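Local coordinates for protein serine protease p27 (Human astrovirus 1, PDB 2W5E) that cleaves the viral non-structural polyprotein into its functional products as a trypsin-like serine protease, at residues T24-V38 / S127-V141. Sequence-based numbering, arbitrary orientation.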
ATOM      1  N   THR A  24     -12.758   5.784 -25.111  1.00 26.31           N
ATOM      2  CA  THR A  24     -12.197   5.571 -23.782  1.00 25.08           C
ATOM      3  C   THR A  24     -13.007   6.356 -22.749  1.00 24.57           C
ATOM      4  O   THR A  24     -13.454   7.479 -23.006  1.00 24.11           O
ATOM      5  CB  THR A  24     -10.688   5.969 -23.730  1.00 25.18           C
ATOM      6  OG1 THR A  24      -9.944   5.143 -24.634  1.00 24.35           O
ATOM      7  CG2 THR A  24     -10.110   5.794 -22.323  1.00 24.41           C
ATOM      8  N   GLY A  25     -13.211   5.743 -21.586  1.00 23.75           N
ATOM      9  CA  GLY A  25     -13.798   6.428 -20.446  1.00 23.23           C
ATOM     10  C   GLY A  25     -12.871   6.294 -19.248  1.00 22.73           C
ATOM     11  O   GLY A  25     -11.957   5.473 -19.253  1.00 22.71           O
ATOM     12  N   PHE A  26     -13.102   7.100 -18.222  1.00 22.64           N
ATOM     13  CA  PHE A  26     -12.334   6.964 -16.990  1.00 22.69           C
ATOM     14  C   PHE A  26     -13.160   7.253 -15.744  1.00 22.92           C
ATOM     15  O   PHE A  26     -14.060   8.095 -15.754  1.00 22.75           O
ATOM     16  CB  PHE A  26     -11.050   7.814 -17.034  1.00 22.12           C
ATOM     17  CG  PHE A  26     -11.294   9.292 -17.113  1.00 22.02           C
ATOM     18  CD1 PHE A  26     -11.428   9.926 -18.347  1.00 22.44           C
ATOM     19  CD2 PHE A  26     -11.361  10.060 -15.955  1.00 21.12           C
ATOM     20  CE1 PHE A  26     -11.631  11.299 -18.425  1.00 21.93           C
ATOM     21  CE2 PHE A  26     -11.572  11.436 -16.022  1.00 22.01           C
ATOM     22  CZ  PHE A  26     -11.705  12.058 -17.257  1.00 21.95           C
ATOM     23  N   PHE A  27     -12.823   6.548 -14.669  1.00 23.72           N
ATOM     24  CA  PHE A  27     -13.543   6.647 -13.415  1.00 24.08           C
ATOM     25  C   PHE A  27     -13.045   7.844 -12.619  1.00 24.78           C
ATOM     26  O   PHE A  27     -11.830   8.045 -12.459  1.00 24.85           O
ATOM     27  CB  PHE A  27     -13.398   5.349 -12.606  1.00 23.96           C
ATOM     28  CG  PHE A  27     -13.886   4.119 -13.330  1.00 23.58           C
ATOM     29  CD1 PHE A  27     -15.224   3.736 -13.261  1.00 23.50           C
ATOM     30  CD2 PHE A  27     -13.008   3.338 -14.075  1.00 23.51           C
ATOM     31  CE1 PHE A  27     -15.684   2.595 -13.931  1.00 23.07           C
ATOM     32  CE2 PHE A  27     -13.455   2.199 -14.745  1.00 23.61           C
ATOM     33  CZ  PHE A  27     -14.798   1.827 -14.674  1.00 23.26           C
ATOM     34  N   SER A  28     -13.995   8.643 -12.146  1.00 25.46           N
ATOM     35  CA  SER A  28     -13.718   9.789 -11.288  1.00 26.55           C
ATOM     36  C   SER A  28     -14.933  10.021 -10.394  1.00 27.24           C
ATOM     37  O   SER A  28     -16.062  10.177 -10.884  1.00 26.92           O
ATOM     38  CB  SER A  28     -13.417  11.034 -12.118  1.00 26.61           C
ATOM     39  OG  SER A  28     -13.026  12.117 -11.292  1.00 26.90           O
ATOM     40  N   GLY A  29     -14.699  10.031  -9.084  1.00 27.97           N
ATOM     41  CA  GLY A  29     -15.784  10.034  -8.110  1.00 28.68           C
ATOM     42  C   GLY A  29     -16.700   8.849  -8.347  1.00 28.83           C
ATOM     43  O   GLY A  29     -16.237   7.711  -8.451  1.00 28.84           O
ATOM     44  N   ASN A  30     -17.996   9.124  -8.457  1.00 29.27           N
ATOM     45  CA  ASN A  30     -18.989   8.095  -8.765  1.00 29.90           C
ATOM     46  C   ASN A  30     -19.350   8.065 -10.257  1.00 29.56           C
ATOM     47  O   ASN A  30     -20.341   7.454 -10.659  1.00 29.70           O
ATOM     48  CB  ASN A  30     -20.248   8.307  -7.909  1.00 30.51           C
ATOM     49  CG  ASN A  30     -21.206   7.127  -7.964  1.00 32.11           C
ATOM     50  OD1 ASN A  30     -20.808   5.971  -7.780  1.00 33.85           O
ATOM     51  ND2 ASN A  30     -22.481   7.415  -8.228  1.00 33.97           N
ATOM     52  N   ASP A  31     -18.527   8.714 -11.077  1.00 29.13           N
ATOM     53  CA  ASP A  31     -18.809   8.844 -12.501  1.00 28.43           C
ATOM     54  C   ASP A  31     -17.842   8.080 -13.393  1.00 27.84           C
ATOM     55  O   ASP A  31     -16.763   7.667 -12.963  1.00 27.01           O
ATOM     56  CB  ASP A  31     -18.782  10.316 -12.911  1.00 28.53           C
ATOM     57  CG  ASP A  31     -19.986  11.087 -12.415  1.00 30.23           C
ATOM     58  OD1 ASP A  31     -21.116  10.547 -12.445  1.00 30.79           O
ATOM     59  OD2 ASP A  31     -19.797  12.252 -12.009  1.00 31.90           O
ATOM     60  N   ILE A  32     -18.267   7.893 -14.643  1.00 27.05           N
ATOM     61  CA  ILE A  32     -17.379   7.565 -15.741  1.00 26.45           C
ATOM     62  C   ILE A  32     -17.392   8.793 -16.655  1.00 26.61           C
ATOM     63  O   ILE A  32     -18.461   9.237 -17.104  1.00 26.34           O
ATOM     64  CB  ILE A  32     -17.837   6.300 -16.503  1.00 26.70           C
ATOM     65  CG1 ILE A  32     -17.859   5.087 -15.565  1.00 26.33           C
ATOM     66  CG2 ILE A  32     -16.944   6.052 -17.724  1.00 25.31           C
ATOM     67  CD1 ILE A  32     -18.528   3.843 -16.135  1.00 26.40           C
ATOM     68  N   VAL A  33     -16.209   9.352 -16.903  1.00 26.05           N
ATOM     69  CA  VAL A  33     -16.061  10.563 -17.709  1.00 25.90           C
ATOM     70  C   VAL A  33     -15.547  10.194 -19.103  1.00 25.79           C
ATOM     71  O   VAL A  33     -14.672   9.337 -19.238  1.00 25.28           O
ATOM     72  CB  VAL A  33     -15.097  11.590 -17.033  1.00 26.05           C
ATOM     73  CG1 VAL A  33     -15.119  12.934 -17.762  1.00 25.79           C
ATOM     74  CG2 VAL A  33     -15.454  11.794 -15.559  1.00 25.54           C
ATOM     75  N   THR A  34     -16.108  10.830 -20.130  1.00 25.70           N
ATOM     76  CA  THR A  34     -15.639  10.646 -21.513  1.00 25.97           C
ATOM     77  C   THR A  34     -15.891  11.908 -22.347  1.00 26.36           C
ATOM     78  O   THR A  34     -16.336  12.927 -21.812  1.00 25.96           O
ATOM     79  CB  THR A  34     -16.250   9.371 -22.172  1.00 25.91           C
ATOM     80  OG1 THR A  34     -15.555   9.063 -23.388  1.00 25.59           O
ATOM     81  CG2 THR A  34     -17.753   9.541 -22.453  1.00 25.57           C
ATOM     82  N   ALA A  35     -15.579  11.847 -23.641  1.00 26.98           N
ATOM     83  CA  ALA A  35     -15.861  12.949 -24.563  1.00 27.86           C
ATOM     84  C   ALA A  35     -17.313  12.869 -25.034  1.00 28.36           C
ATOM     85  O   ALA A  35     -17.857  11.777 -25.195  1.00 28.14           O
ATOM     86  CB  ALA A  35     -14.910  12.910 -25.753  1.00 27.76           C
ATOM     87  N   ALA A  36     -17.931  14.024 -25.257  1.00 29.23           N
ATOM     88  CA  ALA A  36     -19.330  14.078 -25.684  1.00 30.19           C
ATOM     89  C   ALA A  36     -19.611  13.214 -26.917  1.00 30.69           C
ATOM     90  O   ALA A  36     -20.616  12.504 -26.961  1.00 30.61           O
ATOM     91  CB  ALA A  36     -19.768  15.513 -25.915  1.00 30.16           C
ATOM     92  N   HIS A  37     -18.720  13.251 -27.906  1.00 31.53           N
ATOM     93  CA  HIS A  37     -18.954  12.511 -29.153  1.00 32.44           C
ATOM     94  C   HIS A  37     -18.816  10.985 -29.033  1.00 32.65           C
ATOM     95  O   HIS A  37     -19.253  10.253 -29.917  1.00 32.46           O
ATOM     96  CB  HIS A  37     -18.127  13.074 -30.319  1.00 32.76           C
ATOM     97  CG  HIS A  37     -16.680  12.694 -30.289  1.00 33.61           C
ATOM     98  ND1 HIS A  37     -15.723  13.455 -29.653  1.00 34.41           N
ATOM     99  CD2 HIS A  37     -16.024  11.648 -30.844  1.00 33.95           C
ATOM    100  CE1 HIS A  37     -14.540  12.888 -29.807  1.00 34.45           C
ATOM    101  NE2 HIS A  37     -14.695  11.791 -30.527  1.00 35.33           N
ATOM    102  N   VAL A  38     -18.217  10.514 -27.940  1.00 32.76           N
ATOM    103  CA  VAL A  38     -18.148   9.076 -27.655  1.00 33.10           C
ATOM    104  C   VAL A  38     -19.534   8.552 -27.249  1.00 33.65           C
ATOM    105  O   VAL A  38     -19.935   7.449 -27.630  1.00 33.22           O
ATOM    106  CB  VAL A  38     -17.098   8.768 -26.552  1.00 33.09           C
ATOM    107  CG1 VAL A  38     -17.172   7.313 -26.099  1.00 32.54           C
ATOM    108  CG2 VAL A  38     -15.704   9.102 -27.051  1.00 32.67           C
ATOM    109  N   SER A 127     -10.397   9.218 -28.432  1.00 33.00           N
ATOM    110  CA  SER A 127     -11.493  10.039 -27.905  1.00 31.58           C
ATOM    111  C   SER A 127     -11.902   9.609 -26.496  1.00 30.19           C
ATOM    112  O   SER A 127     -12.099   8.420 -26.238  1.00 29.50           O
ATOM    113  CB  SER A 127     -12.713   9.992 -28.832  1.00 32.11           C
ATOM    114  OG  SER A 127     -12.391  10.414 -30.153  1.00 32.40           O
ATOM    115  N   GLY A 128     -12.013  10.588 -25.598  1.00 28.84           N
ATOM    116  CA  GLY A 128     -12.419  10.354 -24.212  1.00 27.51           C
ATOM    117  C   GLY A 128     -11.272  10.137 -23.229  1.00 26.62           C
ATOM    118  O   GLY A 128     -11.467  10.235 -22.017  1.00 26.26           O
ATOM    119  N   ALA A 129     -10.080   9.853 -23.751  1.00 25.64           N
ATOM    120  CA  ALA A 129      -8.900   9.560 -22.924  1.00 24.85           C
ATOM    121  C   ALA A 129      -8.580  10.674 -21.923  1.00 24.25           C
ATOM    122  O   ALA A 129      -8.581  11.853 -22.279  1.00 23.74           O
ATOM    123  CB  ALA A 129      -7.697   9.299 -23.798  1.00 24.83           C
ATOM    124  N   PRO A 130      -8.295  10.298 -20.662  1.00 23.92           N
ATOM    125  CA  PRO A 130      -7.878  11.300 -19.694  1.00 23.60           C
ATOM    126  C   PRO A 130      -6.477  11.819 -20.030  1.00 23.50           C
ATOM    127  O   PRO A 130      -5.582  11.037 -20.374  1.00 23.20           O
ATOM    128  CB  PRO A 130      -7.870  10.528 -18.367  1.00 23.64           C
ATOM    129  CG  PRO A 130      -7.615   9.109 -18.764  1.00 23.74           C
ATOM    130  CD  PRO A 130      -8.320   8.940 -20.082  1.00 23.97           C
ATOM    131  N   VAL A 131      -6.312  13.132 -19.959  1.00 23.56           N
ATOM    132  CA  VAL A 131      -5.000  13.754 -20.085  1.00 23.79           C
ATOM    133  C   VAL A 131      -4.602  14.197 -18.683  1.00 23.77           C
ATOM    134  O   VAL A 131      -5.228  15.084 -18.118  1.00 23.86           O
ATOM    135  CB  VAL A 131      -5.016  14.948 -21.073  1.00 23.77           C
ATOM    136  CG1 VAL A 131      -3.611  15.515 -21.253  1.00 23.63           C
ATOM    137  CG2 VAL A 131      -5.578  14.509 -22.432  1.00 23.78           C
ATOM    138  N   CYS A 132      -3.573  13.558 -18.129  1.00 24.15           N
ATOM    139  CA  CYS A 132      -3.167  13.773 -16.730  1.00 24.62           C
ATOM    140  C   CYS A 132      -1.899  14.614 -16.597  1.00 24.58           C
ATOM    141  O   CYS A 132      -1.137  14.727 -17.543  1.00 23.55           O
ATOM    142  CB  CYS A 132      -2.948  12.422 -16.039  1.00 24.67           C
ATOM    143  SG  CYS A 132      -4.423  11.378 -15.971  1.00 26.50           S
ATOM    144  N   ASP A 133      -1.682  15.203 -15.418  1.00 25.13           N
ATOM    145  CA  ASP A 133      -0.408  15.865 -15.114  1.00 25.77           C
ATOM    146  C   ASP A 133       0.670  14.833 -14.755  1.00 25.90           C
ATOM    147  O   ASP A 133       0.426  13.628 -14.826  1.00 25.34           O
ATOM    148  CB  ASP A 133      -0.565  16.953 -14.023  1.00 25.93           C
ATOM    149  CG  ASP A 133      -0.956  16.396 -12.649  1.00 26.07           C
ATOM    150  OD1 ASP A 133      -0.801  15.185 -12.377  1.00 26.15           O
ATOM    151  OD2 ASP A 133      -1.426  17.198 -11.818  1.00 27.74           O
ATOM    152  N   LYS A 134       1.855  15.309 -14.369  1.00 26.45           N
ATOM    153  CA  LYS A 134       2.991  14.428 -14.036  1.00 27.25           C
ATOM    154  C   LYS A 134       2.765  13.583 -12.780  1.00 26.87           C
ATOM    155  O   LYS A 134       3.531  12.662 -12.503  1.00 26.52           O
ATOM    156  CB  LYS A 134       4.297  15.233 -13.899  1.00 27.38           C
ATOM    157  CG  LYS A 134       4.280  16.332 -12.829  1.00 28.55           C
ATOM    158  CD  LYS A 134       5.582  17.127 -12.877  1.00 29.55           C
ATOM    159  CE  LYS A 134       5.329  18.621 -12.811  1.00 33.14           C
ATOM    160  NZ  LYS A 134       5.345  19.157 -11.424  1.00 36.14           N
ATOM    161  N   TYR A 135       1.717  13.912 -12.033  1.00 27.14           N
ATOM    162  CA  TYR A 135       1.354  13.185 -10.820  1.00 27.87           C
ATOM    163  C   TYR A 135       0.083  12.338 -10.976  1.00 27.95           C
ATOM    164  O   TYR A 135      -0.457  11.823  -9.993  1.00 27.56           O
ATOM    165  CB  TYR A 135       1.209  14.165  -9.653  1.00 28.33           C
ATOM    166  CG  TYR A 135       2.516  14.793  -9.208  1.00 29.46           C
ATOM    167  CD1 TYR A 135       3.578  13.999  -8.769  1.00 30.53           C
ATOM    168  CD2 TYR A 135       2.683  16.176  -9.200  1.00 30.38           C
ATOM    169  CE1 TYR A 135       4.782  14.573  -8.347  1.00 30.85           C
ATOM    170  CE2 TYR A 135       3.885  16.758  -8.773  1.00 30.60           C
ATOM    171  CZ  TYR A 135       4.925  15.948  -8.352  1.00 30.11           C
ATOM    172  OH  TYR A 135       6.115  16.511  -7.928  1.00 31.36           O
ATOM    173  N   CYS A 136      -0.389  12.202 -12.216  1.00 27.95           N
ATOM    174  CA  CYS A 136      -1.511  11.315 -12.523  1.00 27.91           C
ATOM    175  C   CYS A 136      -2.896  11.852 -12.207  1.00 28.08           C
ATOM    176  O   CYS A 136      -3.859  11.089 -12.153  1.00 28.32           O
ATOM    177  N   ARG A 137      -3.002  13.164 -12.015  1.00 28.47           N
ATOM    178  CA  ARG A 137      -4.292  13.829 -11.827  1.00 29.00           C
ATOM    179  C   ARG A 137      -4.817  14.349 -13.166  1.00 28.56           C
ATOM    180  O   ARG A 137      -4.055  14.914 -13.948  1.00 28.22           O
ATOM    181  CB  ARG A 137      -4.160  14.992 -10.833  1.00 29.36           C
ATOM    182  CG  ARG A 137      -3.358  14.662  -9.573  1.00 32.09           C
ATOM    183  CD  ARG A 137      -4.133  13.787  -8.613  1.00 36.16           C
ATOM    184  NE  ARG A 137      -5.015  14.588  -7.773  1.00 40.08           N
ATOM    185  CZ  ARG A 137      -4.875  14.757  -6.460  1.00 40.78           C
ATOM    186  NH1 ARG A 137      -3.884  14.165  -5.799  1.00 41.82           N
ATOM    187  NH2 ARG A 137      -5.741  15.518  -5.804  1.00 41.34           N
ATOM    188  N   VAL A 138      -6.113  14.167 -13.419  1.00 28.57           N
ATOM    189  CA  VAL A 138      -6.722  14.547 -14.705  1.00 28.62           C
ATOM    190  C   VAL A 138      -6.764  16.054 -14.892  1.00 28.58           C
ATOM    191  O   VAL A 138      -7.257  16.782 -14.027  1.00 28.84           O
ATOM    192  CB  VAL A 138      -8.178  14.020 -14.867  1.00 28.84           C
ATOM    193  CG1 VAL A 138      -8.572  13.965 -16.355  1.00 28.49           C
ATOM    194  CG2 VAL A 138      -8.319  12.674 -14.259  1.00 29.50           C
ATOM    195  N   LEU A 139      -6.250  16.506 -16.033  1.00 28.35           N
ATOM    196  CA  LEU A 139      -6.299  17.912 -16.424  1.00 28.25           C
ATOM    197  C   LEU A 139      -7.358  18.163 -17.494  1.00 28.01           C
ATOM    198  O   LEU A 139      -7.939  19.247 -17.561  1.00 28.02           O
ATOM    199  CB  LEU A 139      -4.940  18.354 -16.983  1.00 28.27           C
ATOM    200  CG  LEU A 139      -3.684  18.280 -16.112  1.00 28.60           C
ATOM    201  CD1 LEU A 139      -2.458  18.548 -16.965  1.00 28.27           C
ATOM    202  CD2 LEU A 139      -3.762  19.266 -14.964  1.00 28.82           C
ATOM    203  N   ALA A 140      -7.584  17.160 -18.343  1.00 27.66           N
ATOM    204  CA  ALA A 140      -8.369  17.341 -19.562  1.00 27.32           C
ATOM    205  C   ALA A 140      -8.871  16.018 -20.145  1.00 26.93           C
ATOM    206  O   ALA A 140      -8.428  14.945 -19.746  1.00 26.19           O
ATOM    207  CB  ALA A 140      -7.542  18.098 -20.607  1.00 27.27           C
ATOM    208  N   VAL A 141      -9.795  16.120 -21.100  1.00 27.11           N
ATOM    209  CA  VAL A 141     -10.362  14.957 -21.797  1.00 27.39           C
ATOM    210  C   VAL A 141     -10.042  15.030 -23.300  1.00 27.71           C
ATOM    211  O   VAL A 141     -10.431  15.989 -23.969  1.00 27.49           O
ATOM    212  CB  VAL A 141     -11.901  14.874 -21.578  1.00 27.44           C
ATOM    213  CG1 VAL A 141     -12.494  13.663 -22.289  1.00 26.86           C
ATOM    214  CG2 VAL A 141     -12.241  14.848 -20.083  1.00 26.46           C
TER
HETATM  215  O   HOH W   1     -10.534   5.938 -27.104  1.00 25.64           O
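The catalytic site of this chymotrypsin-like double barrel lies at the interface of its two barrels, where the histidine and serine of the charge relay system meet. H37 NE2 and S127 OG are hydrogen-bonded at 2.7 Å, with the hydroxyl at the imidazole edge, near the ring plane. With CG of H37 between the backbone N and the carbonyl carbon (chi1 77°), the end of the side chain comes nearer S127 than its first bond would suggest. From the same short helix as H37, V38 puts CG2 3.6 Å from S127 CB.

Behind the serine, the two backbones are joined directly. T24 N donates to S127 O over 2.9 Å in a nearly straight bond (168°). A water lies 3.1 Å from S127 O, to which it donates, and 2.7 Å from T24 OG1, which is also bonded to Y97 N. The next residue, G128, lies against T34 and A35; having no side chain, it brings its CA to 3.3 Å from T24 O in a C-H...O contact, and that oxygen also accepts from T34 OG1. The buried A35 N has no polar partner and instead faces G128 CA and V141 CG1.

Deeper in, the F26 ring has P130 CB over one face in a CH-pi contact, 3.8 Å from the ring centroid, and V33 CB of its own hairpin over the opposite face, both toward the rim. G128 O and V141 CG2 reach the ring edge, and V138 CG1 approaches F26 CZ at 3.8 Å.

Strands 21-28 and 31-35 of the N-terminal barrel thus pack on strands 130-132 and 138-146 of the C-terminal one; strand 66-70 adds I66 against V33 and V141, and P130 also touches L13 and M95.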